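Amine oxidase (Emericella nidulans, PDB 3PGB) probably oxidises primary amines with the help of a copper ion and a topaquinone cofactor formed from one of its own tyrosines. Local coordinates at residues Thr186-Ser189 and Glu190-Lys194; Arg650-Asp653 and Phe654-Thr657; Tyr69-Thr72 and Asp73-Ala77; Phe432-Glu436 and Glu437-His441. One frame throughout, in Å; residues are numbered along the deposited sequence.

Contact 1 of 4, residues Thr186-Ser189 and Glu190-Lys194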
loop_
_atom_site.group_PDB
_atom_site.type_symbol
_atom_site.label_atom_id
_atom_site.label_comp_id
_atom_site.label_asym_id
_atom_site.label_seq_id
_atom_site.Cartn_x
_atom_site.Cartn_y
_atom_site.Cartn_z
ATOM N N THR A 186 38.799 -22.539 13.283
ATOM C CA THR A 186 39.428 -23.793 12.830
ATOM C C THR A 186 38.905 -24.271 11.471
ATOM O O THR A 186 39.670 -24.782 10.656
ATOM C CB THR A 186 39.266 -24.948 13.852
ATOM O OG1 THR A 186 39.667 -24.507 15.154
ATOM C CG2 THR A 186 40.116 -26.145 13.448
ATOM N N VAL A 187 37.611 -24.084 11.222
ATOM C CA VAL A 187 37.003 -24.441 9.932
ATOM C C VAL A 187 37.684 -23.743 8.754
ATOM O O VAL A 187 37.603 -24.217 7.624
ATOM C CB VAL A 187 35.484 -24.129 9.912
ATOM C CG1 VAL A 187 34.880 -24.415 8.549
ATOM C CG2 VAL A 187 34.769 -24.952 10.974
ATOM N N TYR A 188 38.355 -22.624 9.014
ATOM C CA TYR A 188 39.102 -21.929 7.970
ATOM C C TYR A 188 40.571 -22.344 7.923
ATOM O O TYR A 188 41.040 -22.839 6.898
ATOM C CB TYR A 188 38.965 -20.407 8.115
ATOM C CG TYR A 188 37.647 -19.891 7.578
ATOM C CD1 TYR A 188 37.517 -19.526 6.248
ATOM C CD2 TYR A 188 36.529 -19.796 8.395
ATOM C CE1 TYR A 188 36.310 -19.069 5.748
ATOM C CE2 TYR A 188 35.318 -19.334 7.909
ATOM C CZ TYR A 188 35.212 -18.973 6.583
ATOM O OH TYR A 188 34.017 -18.517 6.090
ATOM N N SER A 189 41.288 -22.156 9.027
ATOM C CA SER A 189 42.737 -22.366 9.043
ATOM C C SER A 189 43.146 -23.832 8.844
ATOM O O SER A 189 44.194 -24.112 8.262
ATOM C CB SER A 189 43.340 -21.826 10.342
ATOM O OG SER A 189 42.720 -22.418 11.465
ATOM N N GLU A 190 42.313 -24.755 9.320
ATOM C CA GLU A 190 42.634 -26.185 9.274
ATOM C C GLU A 190 41.861 -26.939 8.197
ATOM O O GLU A 190 42.031 -28.154 8.052
ATOM C CB GLU A 190 42.370 -26.829 10.643
ATOM C CG GLU A 190 43.225 -26.260 11.772
ATOM C CD GLU A 190 44.718 -26.368 11.485
ATOM O OE1 GLU A 190 45.171 -27.451 11.053
ATOM O OE2 GLU A 190 45.434 -25.366 11.679
ATOM N N TRP A 191 41.029 -26.229 7.435
ATOM C CA TRP A 191 40.204 -26.870 6.412
ATOM C C TRP A 191 40.087 -26.029 5.133
ATOM O O TRP A 191 40.804 -26.292 4.170
ATOM C CB TRP A 191 38.830 -27.218 6.995
ATOM C CG TRP A 191 38.011 -28.117 6.139
ATOM C CD1 TRP A 191 36.854 -27.801 5.501
ATOM C CD2 TRP A 191 38.285 -29.485 5.823
ATOM N NE1 TRP A 191 36.384 -28.887 4.806
ATOM C CE2 TRP A 191 37.242 -29.936 4.988
ATOM C CE3 TRP A 191 39.310 -30.376 6.166
ATOM C CZ2 TRP A 191 37.191 -31.238 4.495
ATOM C CZ3 TRP A 191 39.259 -31.666 5.677
ATOM C CH2 TRP A 191 38.206 -32.086 4.847
ATOM N N LEU A 192 39.218 -25.016 5.130
ATOM C CA LEU A 192 38.891 -24.279 3.901
ATOM C C LEU A 192 40.109 -23.690 3.197
ATOM O O LEU A 192 40.283 -23.882 1.997
ATOM C CB LEU A 192 37.873 -23.168 4.184
ATOM C CG LEU A 192 36.445 -23.631 4.493
ATOM C CD1 LEU A 192 35.604 -22.474 5.006
ATOM C CD2 LEU A 192 35.805 -24.272 3.269
ATOM N N PHE A 193 40.946 -22.982 3.942
ATOM C CA PHE A 193 42.149 -22.381 3.369
ATOM C C PHE A 193 43.160 -23.424 2.898
ATOM O O PHE A 193 43.878 -23.198 1.926
ATOM C CB PHE A 193 42.830 -21.433 4.366
ATOM C CG PHE A 193 42.060 -20.163 4.647
ATOM C CD1 PHE A 193 41.196 -19.603 3.706
ATOM C CD2 PHE A 193 42.236 -19.500 5.854
ATOM C CE1 PHE A 193 40.511 -18.428 3.982
ATOM C CE2 PHE A 193 41.558 -18.317 6.129
ATOM C CZ PHE A 193 40.696 -17.783 5.193
ATOM N N LYS A 194 43.226 -24.558 3.585
ATOM C CA LYS A 194 44.116 -25.630 3.159
ATOM C C LYS A 194 43.623 -26.238 1.844
ATOM O O LYS A 194 44.411 -26.450 0.923
ATOM C CB LYS A 194 44.277 -26.683 4.266
ATOM C CG LYS A 194 45.029 -26.123 5.478
ATOM C CD LYS A 194 45.553 -27.190 6.441
ATOM C CE LYS A 194 46.578 -26.578 7.410
ATOM N NZ LYS A 194 46.895 -27.468 8.565
#
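Y188 meets L192 and F193 one turn further along helix 186-198, and the apolar contacts gather round its phenol ring. CD1 of L192 sits over one face of that ring, 3.8 Å from its centroid and shifted toward the rim, a CH-pi contact. F193 meets the same side chain differently: the two aromatic planes are inclined at 54°, while CB of Y188 stands over the face of the F193 ring in a second CH-pi contact. V187 runs beside L192, CG1 to CD1 at 4.1 Å. CG2 of T186, turned anti to the backbone N, reaches CG of E190 at 3.5 Å.

The backbone bonds show an irregular turn. E190 N donates to T186 O at 3.0 Å in the usual i to i-4 pattern, but L192 N reaches back five residues to V187 O at 3.1 Å, and F193 N likewise to Y188 O at 3.0 Å. This wider, pi-type turn kinks the helix near W191, whose N makes a weak bond to Y188 O.

The charged pair joins two exposed residues: NZ of K194 bridges to OE1 of E190 at 3.0 Å, coming from above the carboxylate plane. Y188 OH bonds I221 O, W191 NE1 bonds S262 OG, and T186 OG1 bonds E99. The helix is thus amphipathic: its salt bridge joins exposed side chains, whereas L192 and Y188 pack on strands 219-223 and 235-242 and W191 meets W272 edge-to-face.

Contact 2 of 4, residues Arg650-Asp653 and Phe654-Thr657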
loop_
_atom_site.group_PDB
_atom_site.type_symbol
_atom_site.label_atom_id
_atom_site.label_comp_id
_atom_site.label_asym_id
_atom_site.label_seq_id
_atom_site.Cartn_x
_atom_site.Cartn_y
_atom_site.Cartn_z
ATOM N N ARG A 650 -4.204 -19.819 20.917
ATOM C CA ARG A 650 -4.595 -19.376 22.243
ATOM C C ARG A 650 -3.356 -18.916 22.986
ATOM O O ARG A 650 -2.297 -19.543 22.882
ATOM C CB ARG A 650 -5.292 -20.486 23.018
ATOM C CG ARG A 650 -5.791 -20.010 24.353
ATOM C CD ARG A 650 -6.719 -20.991 24.989
ATOM N NE ARG A 650 -7.339 -20.420 26.174
ATOM C CZ ARG A 650 -8.120 -21.098 27.012
ATOM N NH1 ARG A 650 -8.385 -22.390 26.798
ATOM N NH2 ARG A 650 -8.646 -20.476 28.069
ATOM N N GLN A 651 -3.496 -17.821 23.731
ATOM C CA GLN A 651 -2.372 -17.239 24.457
ATOM C C GLN A 651 -1.927 -18.158 25.597
ATOM O O GLN A 651 -2.749 -18.724 26.320
ATOM C CB GLN A 651 -2.742 -15.855 25.012
ATOM C CG GLN A 651 -1.546 -14.980 25.438
ATOM C CD GLN A 651 -0.967 -15.333 26.808
ATOM O OE1 GLN A 651 -1.644 -15.912 27.661
ATOM N NE2 GLN A 651 0.298 -14.980 27.018
ATOM N N HIS A 652 -0.615 -18.302 25.730
ATOM C CA HIS A 652 -0.014 -18.957 26.872
ATOM C C HIS A 652 1.251 -18.210 27.216
ATOM O O HIS A 652 1.920 -17.672 26.338
ATOM C CB HIS A 652 0.320 -20.410 26.551
ATOM C CG HIS A 652 -0.882 -21.257 26.284
ATOM N ND1 HIS A 652 -1.888 -21.431 27.211
ATOM C CD2 HIS A 652 -1.243 -21.972 25.195
ATOM C CE1 HIS A 652 -2.816 -22.219 26.701
ATOM N NE2 HIS A 652 -2.450 -22.560 25.478
ATOM N N ASP A 653 1.589 -18.180 28.499
ATOM C CA ASP A 653 2.835 -17.561 28.922
ATOM C C ASP A 653 4.028 -18.430 28.541
ATOM O O ASP A 653 5.135 -17.922 28.412
ATOM C CB ASP A 653 2.799 -17.243 30.417
ATOM C CG ASP A 653 1.798 -16.149 30.741
ATOM O OD1 ASP A 653 1.611 -15.254 29.891
ATOM O OD2 ASP A 653 1.193 -16.174 31.830
ATOM N N PHE A 654 3.787 -19.723 28.335
ATOM C CA PHE A 654 4.818 -20.638 27.834
ATOM C C PHE A 654 4.950 -20.648 26.295
ATOM O O PHE A 654 5.698 -21.461 25.741
ATOM C CB PHE A 654 4.610 -22.063 28.384
ATOM C CG PHE A 654 3.221 -22.614 28.188
ATOM C CD1 PHE A 654 2.870 -23.235 27.001
ATOM C CD2 PHE A 654 2.281 -22.546 29.213
ATOM C CE1 PHE A 654 1.596 -23.752 26.823
ATOM C CE2 PHE A 654 0.998 -23.057 29.047
ATOM C CZ PHE A 654 0.653 -23.669 27.850
ATOM N N GLU A 655 4.238 -19.747 25.613
ATOM C CA GLU A 655 4.433 -19.517 24.179
ATOM C C GLU A 655 4.563 -18.017 23.913
ATOM O O GLU A 655 3.709 -17.427 23.247
ATOM C CB GLU A 655 3.258 -20.092 23.367
ATOM C CG GLU A 655 3.154 -21.616 23.368
ATOM C CD GLU A 655 1.823 -22.141 22.828
ATOM O OE1 GLU A 655 0.925 -21.327 22.485
ATOM O OE2 GLU A 655 1.676 -23.386 22.756
ATOM N N PRO A 656 5.626 -17.385 24.439
ATOM C CA PRO A 656 5.783 -15.936 24.257
ATOM C C PRO A 656 6.201 -15.544 22.841
ATOM O O PRO A 656 5.798 -14.485 22.349
ATOM C CB PRO A 656 6.887 -15.581 25.256
ATOM C CG PRO A 656 7.677 -16.841 25.391
ATOM C CD PRO A 656 6.688 -17.948 25.294
ATOM N N THR A 657 6.996 -16.402 22.202
ATOM C CA THR A 657 7.587 -16.128 20.895
ATOM C C THR A 657 7.283 -17.257 19.916
ATOM O O THR A 657 7.203 -18.412 20.311
ATOM C CB THR A 657 9.134 -16.001 21.000
ATOM O OG1 THR A 657 9.705 -17.267 21.368
ATOM C CG2 THR A 657 9.533 -14.964 22.038
HETATM O O HOH W 1 -1.511 -22.093 21.893
HETATM O O HOH W 2 1.243 -16.887 23.501
#
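H652 and F654 stack their rings across a type I beta turn that runs from H652 to E655, in the loop after strand 646-650. The planes are only 11° apart and the centroids 4.4 Å, an offset stack in which the phenyl ring is slid toward the histidine's CB. CZ of F654 therefore lies over one face of the imidazole, 3.3 Å from CG of H652, while CB of H652 stands above the centre of the phenyl ring, a CH-pi contact. F654 is folded back over the turn because its CG is swung over its own backbone (chi1 52°).

E655 approaches the imidazole at its edge: OE1 lies near the ring plane, 3.5 Å from CD2 of H652, with carboxylate and ring planes 80° apart. One side chain thus lies over a face of the histidine and another at its rim. The far nitrogen, NE2, bonds E681, a ligand of the nearby calcium ion, so H652 belongs to the second shell of that site. R650 N bonds E584, another of its ligands.

The turn closes with E655 N donating to H652 O at 3.2 Å. NE2 of Q651 donates almost straight to OD1 of D653, meeting it from above the carboxylate plane, and OD2 of the same aspartate bonds S115. Two waters bridge the arms of the turn: one accepts from H652 N and donates to E655 O, and the other donates to R650 O at 2.8 Å and to OE1 of E655 at 2.6 Å.

Contact 3 of 4, residues Tyr69-Thr72 and Asp73-Ala77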
loop_
_atom_site.group_PDB
_atom_site.type_symbol
_atom_site.label_atom_id
_atom_site.label_comp_id
_atom_site.label_asym_id
_atom_site.label_seq_id
_atom_site.Cartn_x
_atom_site.Cartn_y
_atom_site.Cartn_z
ATOM N N TYR A 69 11.094 -3.445 29.069
ATOM C CA TYR A 69 12.105 -2.806 28.210
ATOM C C TYR A 69 13.451 -3.525 28.175
ATOM O O TYR A 69 13.968 -3.829 27.104
ATOM C CB TYR A 69 12.321 -1.332 28.588
ATOM C CG TYR A 69 13.361 -0.651 27.724
ATOM C CD1 TYR A 69 13.051 -0.220 26.440
ATOM C CD2 TYR A 69 14.659 -0.458 28.180
ATOM C CE1 TYR A 69 13.993 0.393 25.638
ATOM C CE2 TYR A 69 15.617 0.158 27.377
ATOM C CZ TYR A 69 15.276 0.580 26.111
ATOM O OH TYR A 69 16.209 1.191 25.309
ATOM N N GLY A 70 14.021 -3.772 29.346
ATOM C CA GLY A 70 15.331 -4.394 29.433
ATOM C C GLY A 70 16.017 -4.148 30.757
ATOM O O GLY A 70 15.470 -3.483 31.642
ATOM N N LEU A 71 17.223 -4.690 30.884
ATOM C CA LEU A 71 18.021 -4.525 32.097
ATOM C C LEU A 71 18.635 -3.132 32.139
ATOM O O LEU A 71 19.005 -2.584 31.108
ATOM C CB LEU A 71 19.137 -5.575 32.152
ATOM C CG LEU A 71 18.698 -7.040 32.223
ATOM C CD1 LEU A 71 19.880 -7.975 31.976
ATOM C CD2 LEU A 71 18.037 -7.347 33.554
ATOM N N THR A 72 18.740 -2.558 33.332
ATOM C CA THR A 72 19.532 -1.346 33.510
ATOM C C THR A 72 21.007 -1.726 33.439
ATOM O O THR A 72 21.370 -2.893 33.594
ATOM C CB THR A 72 19.274 -0.686 34.867
ATOM O OG1 THR A 72 19.639 -1.597 35.910
ATOM C CG2 THR A 72 17.799 -0.286 35.012
ATOM N N ASP A 73 21.860 -0.741 33.205
ATOM C CA ASP A 73 23.296 -0.988 33.121
ATOM C C ASP A 73 23.855 -1.683 34.365
ATOM O O ASP A 73 24.641 -2.623 34.253
ATOM C CB ASP A 73 24.033 0.326 32.858
ATOM C CG ASP A 73 23.907 0.779 31.411
ATOM O OD1 ASP A 73 23.132 0.150 30.653
ATOM O OD2 ASP A 73 24.589 1.754 31.027
ATOM N N ASP A 74 23.433 -1.226 35.539
ATOM C CA ASP A 74 23.890 -1.794 36.803
ATOM C C ASP A 74 23.491 -3.266 36.927
ATOM O O ASP A 74 24.319 -4.109 37.276
ATOM C CB ASP A 74 23.335 -0.990 37.994
ATOM C CG ASP A 74 23.987 0.392 38.140
ATOM O OD1 ASP A 74 24.893 0.729 37.345
ATOM O OD2 ASP A 74 23.588 1.146 39.058
ATOM N N GLU A 75 22.225 -3.565 36.647
ATOM C CA GLU A 75 21.728 -4.939 36.686
ATOM C C GLU A 75 22.566 -5.853 35.800
ATOM O O GLU A 75 22.993 -6.919 36.230
ATOM C CB GLU A 75 20.269 -4.999 36.227
ATOM C CG GLU A 75 19.268 -4.474 37.238
ATOM C CD GLU A 75 17.871 -4.334 36.658
ATOM O OE1 GLU A 75 16.892 -4.403 37.433
ATOM O OE2 GLU A 75 17.752 -4.165 35.422
ATOM N N THR A 76 22.791 -5.417 34.564
ATOM C CA THR A 76 23.580 -6.162 33.589
ATOM C C THR A 76 25.009 -6.372 34.081
ATOM O O THR A 76 25.600 -7.428 33.857
ATOM C CB THR A 76 23.615 -5.429 32.231
ATOM O OG1 THR A 76 22.279 -5.146 31.802
ATOM C CG2 THR A 76 24.318 -6.269 31.174
ATOM N N ALA A 77 25.554 -5.358 34.745
ATOM C CA ALA A 77 26.877 -5.441 35.364
ATOM C C ALA A 77 26.887 -6.421 36.539
ATOM O O ALA A 77 27.780 -7.267 36.642
ATOM C CB ALA A 77 27.326 -4.064 35.833
#
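A capping box starts helix 73-84: T72 takes the N-cap position and exchanges bonds with E75, three residues on. The glutamate reaches back to the T72 backbone: N of T72 donates to OE2 of E75 at 2.8 Å, on the anti side and tilted out of the carboxylate plane. In return E75 N donates to T72 OG1 at 3.3 Å, a weak bond. The threonine hydroxyl can face this amide because OG1 is flanked by both N and C of its own backbone (chi1 61°), with CG2 turned aside. CG of E75 lies 3.2 Å from the same OG1, where the two side chains cross.

The carbonyl of T72 is gripped twice by T76. The backbone N of T76 donates at 3.1 Å nearly along the C=O axis, the first regular helical bond, and its OG1 donates to the same oxygen at 3.0 Å from above the carbonyl plane. Such a box, with both T72 N and E75 N provided for, is a common way for a helix to begin, and here it leads the chain from the loop after strand 58-59 into the helix.

L71 packs beside the first turn: its CB is 3.2 Å from OG1 of T76, and its CD2 is 3.7 Å from OE2 of E75; the side chain also packs on I107 and L109 of strand 102-110. R130 forms a salt bridge with OE2 of E75 and also bonds G70 O, so the box is tied to the loop before it. D73 forms a salt bridge with K781.

Contact 4 of 4, residues Phe432-Glu436 and Glu437-His441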
loop_
_atom_site.group_PDB
_atom_site.type_symbol
_atom_site.label_atom_id
_atom_site.label_comp_id
_atom_site.label_asym_id
_atom_site.label_seq_id
_atom_site.Cartn_x
_atom_site.Cartn_y
_atom_site.Cartn_z
ATOM N N PHE A 432 22.403 -3.013 23.454
ATOM C CA PHE A 432 22.422 -4.466 23.542
ATOM C C PHE A 432 23.693 -4.963 24.225
ATOM O O PHE A 432 24.723 -4.284 24.230
ATOM C CB PHE A 432 22.279 -5.090 22.156
ATOM C CG PHE A 432 23.510 -4.978 21.306
ATOM C CD1 PHE A 432 24.326 -6.074 21.102
ATOM C CD2 PHE A 432 23.846 -3.774 20.703
ATOM C CE1 PHE A 432 25.459 -5.974 20.313
ATOM C CE2 PHE A 432 24.974 -3.668 19.909
ATOM C CZ PHE A 432 25.783 -4.769 19.718
ATOM N N TYR A 433 23.600 -6.153 24.802
ATOM C CA TYR A 433 24.721 -6.760 25.492
ATOM C C TYR A 433 25.453 -7.672 24.535
ATOM O O TYR A 433 24.824 -8.477 23.857
ATOM C CB TYR A 433 24.239 -7.565 26.705
ATOM C CG TYR A 433 25.327 -8.380 27.370
ATOM C CD1 TYR A 433 26.019 -7.887 28.466
ATOM C CD2 TYR A 433 25.669 -9.643 26.896
ATOM C CE1 TYR A 433 27.019 -8.631 29.081
ATOM C CE2 TYR A 433 26.670 -10.390 27.501
ATOM C CZ TYR A 433 27.341 -9.877 28.594
ATOM O OH TYR A 433 28.332 -10.613 29.197
ATOM N N LYS A 434 26.772 -7.536 24.468
ATOM C CA LYS A 434 27.619 -8.575 23.887
ATOM C C LYS A 434 29.052 -8.460 24.406
ATOM O O LYS A 434 29.548 -7.362 24.640
ATOM C CB LYS A 434 27.578 -8.554 22.349
ATOM C CG LYS A 434 28.624 -7.680 21.638
ATOM C CD LYS A 434 28.669 -8.023 20.143
ATOM C CE LYS A 434 29.567 -7.083 19.334
ATOM N NZ LYS A 434 30.783 -7.772 18.794
ATOM N N ASP A 435 29.700 -9.605 24.593
ATOM C CA ASP A 435 31.113 -9.658 24.960
ATOM C C ASP A 435 31.408 -8.881 26.245
ATOM O O ASP A 435 32.336 -8.084 26.296
ATOM C CB ASP A 435 31.981 -9.153 23.798
ATOM C CG ASP A 435 31.657 -9.849 22.479
ATOM O OD1 ASP A 435 31.317 -11.047 22.503
ATOM O OD2 ASP A 435 31.742 -9.198 21.417
ATOM N N GLU A 436 30.607 -9.133 27.277
ATOM C CA GLU A 436 30.714 -8.437 28.567
ATOM C C GLU A 436 30.730 -6.913 28.412
ATOM O O GLU A 436 31.416 -6.207 29.159
ATOM C CB GLU A 436 31.950 -8.911 29.346
ATOM C CG GLU A 436 31.983 -10.414 29.607
ATOM C CD GLU A 436 32.746 -11.178 28.548
ATOM O OE1 GLU A 436 33.907 -10.799 28.272
ATOM O OE2 GLU A 436 32.199 -12.160 27.995
ATOM N N GLU A 437 29.969 -6.420 27.439
ATOM C CA GLU A 437 29.922 -4.998 27.113
ATOM C C GLU A 437 28.482 -4.582 26.846
ATOM O O GLU A 437 27.691 -5.377 26.339
ATOM C CB GLU A 437 30.751 -4.707 25.859
ATOM C CG GLU A 437 32.250 -5.015 25.956
ATOM C CD GLU A 437 32.938 -5.052 24.590
ATOM O OE1 GLU A 437 32.269 -5.344 23.572
ATOM O OE2 GLU A 437 34.158 -4.787 24.530
ATOM N N THR A 438 28.140 -3.344 27.190
ATOM C CA THR A 438 26.884 -2.763 26.747
ATOM C C THR A 438 27.193 -1.810 25.617
ATOM O O THR A 438 27.948 -0.853 25.781
ATOM C CB THR A 438 26.160 -2.030 27.860
ATOM O OG1 THR A 438 25.866 -2.962 28.905
ATOM C CG2 THR A 438 24.848 -1.415 27.360
ATOM N N HIS A 439 26.626 -2.117 24.459
ATOM C CA HIS A 439 26.768 -1.301 23.275
ATOM C C HIS A 439 25.502 -0.471 23.194
ATOM O O HIS A 439 24.403 -1.022 23.230
ATOM C CB HIS A 439 26.908 -2.200 22.043
ATOM C CG HIS A 439 28.185 -2.984 22.003
ATOM N ND1 HIS A 439 29.106 -2.855 20.985
ATOM C CD2 HIS A 439 28.698 -3.899 22.860
ATOM C CE1 HIS A 439 30.129 -3.660 21.215
ATOM N NE2 HIS A 439 29.907 -4.304 22.346
ATOM N N THR A 440 25.657 0.849 23.119
ATOM C CA THR A 440 24.528 1.753 22.942
ATOM C C THR A 440 24.560 2.313 21.523
ATOM O O THR A 440 25.575 2.859 21.087
ATOM C CB THR A 440 24.550 2.907 23.972
ATOM O OG1 THR A 440 24.277 2.386 25.280
ATOM C CG2 THR A 440 23.499 3.972 23.630
ATOM N N HIS A 441 23.452 2.137 20.806
ATOM C CA HIS A 441 23.244 2.762 19.508
ATOM C C HIS A 441 22.518 4.076 19.740
ATOM O O HIS A 441 21.318 4.089 20.031
ATOM C CB HIS A 441 22.400 1.869 18.594
ATOM C CG HIS A 441 23.091 0.612 18.169
ATOM N ND1 HIS A 441 24.381 0.601 17.680
ATOM C CD2 HIS A 441 22.667 -0.674 18.149
ATOM C CE1 HIS A 441 24.725 -0.640 17.381
ATOM N NE2 HIS A 441 23.700 -1.432 17.652
#
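Strands 432-434 and 437-441 run antiparallel as the two arms of a tight beta hairpin, their short axes 4.8 Å apart at the closest and at 142° to each other. F432 and H439 form a hydrogen-bonded pair: F432 N donates to H439 O at 2.8 Å and H439 N to F432 O at 2.9 Å. Y433 and T438 follow as a non-hydrogen-bonded pair. Nearer the turn K434 N donates to E437 O at 3.0 Å, while the return bond from E437 N is weak; D435 and E436, both with positive phi, carry the chain round.

F432, H439 and H441 form an aromatic cluster on the face that also carries K434 and E437. The F432 ring swings across toward the opposite strand, its chi1 of 74° tucking CG above the main chain, so that CE2 lies 3.2 Å from CB of H439. The F432 and H439 planes are inclined at 33°. H441 meets the same CE2 through NE2 at 3.4 Å, its ring nearly parallel to that of F432 but slid well aside.

H439 is held at both nitrogens: NE2 donates to OE1 of E437 at 2.9 Å, from above the carboxylate plane, and ND1 bonds D776. CG of K434 packs against this imidazole, while its NZ makes a salt bridge with D435.

H441 NE2 bonds P410 O, which helps to orient the ring. Strand 776-781 runs along the other side of strand 437-451, and on the face of Y433 and T438 helix 73-84 lies against the hairpin.

In the fold
From the N terminus, contact 3 comes first and starts helix 73-84 after the loop from strand 58-59. Contact 1 follows within helix 186-198, which packs on strands 219-223 and 235-242. Contact 4 turns the chain between strands 426-434 and 437-451, and contact 2 closes a beta turn after strand 646-650, beside a calcium site. All four are local and in series, so none nests in or crosses another. Contacts 3 and 4 nevertheless meet in space: CG2 of T76 touches CD1 of Y433 at 3.6 Å, setting the helix against the hairpin. Contact 1 lies apart, its centre about 30 Å from that of contact 4.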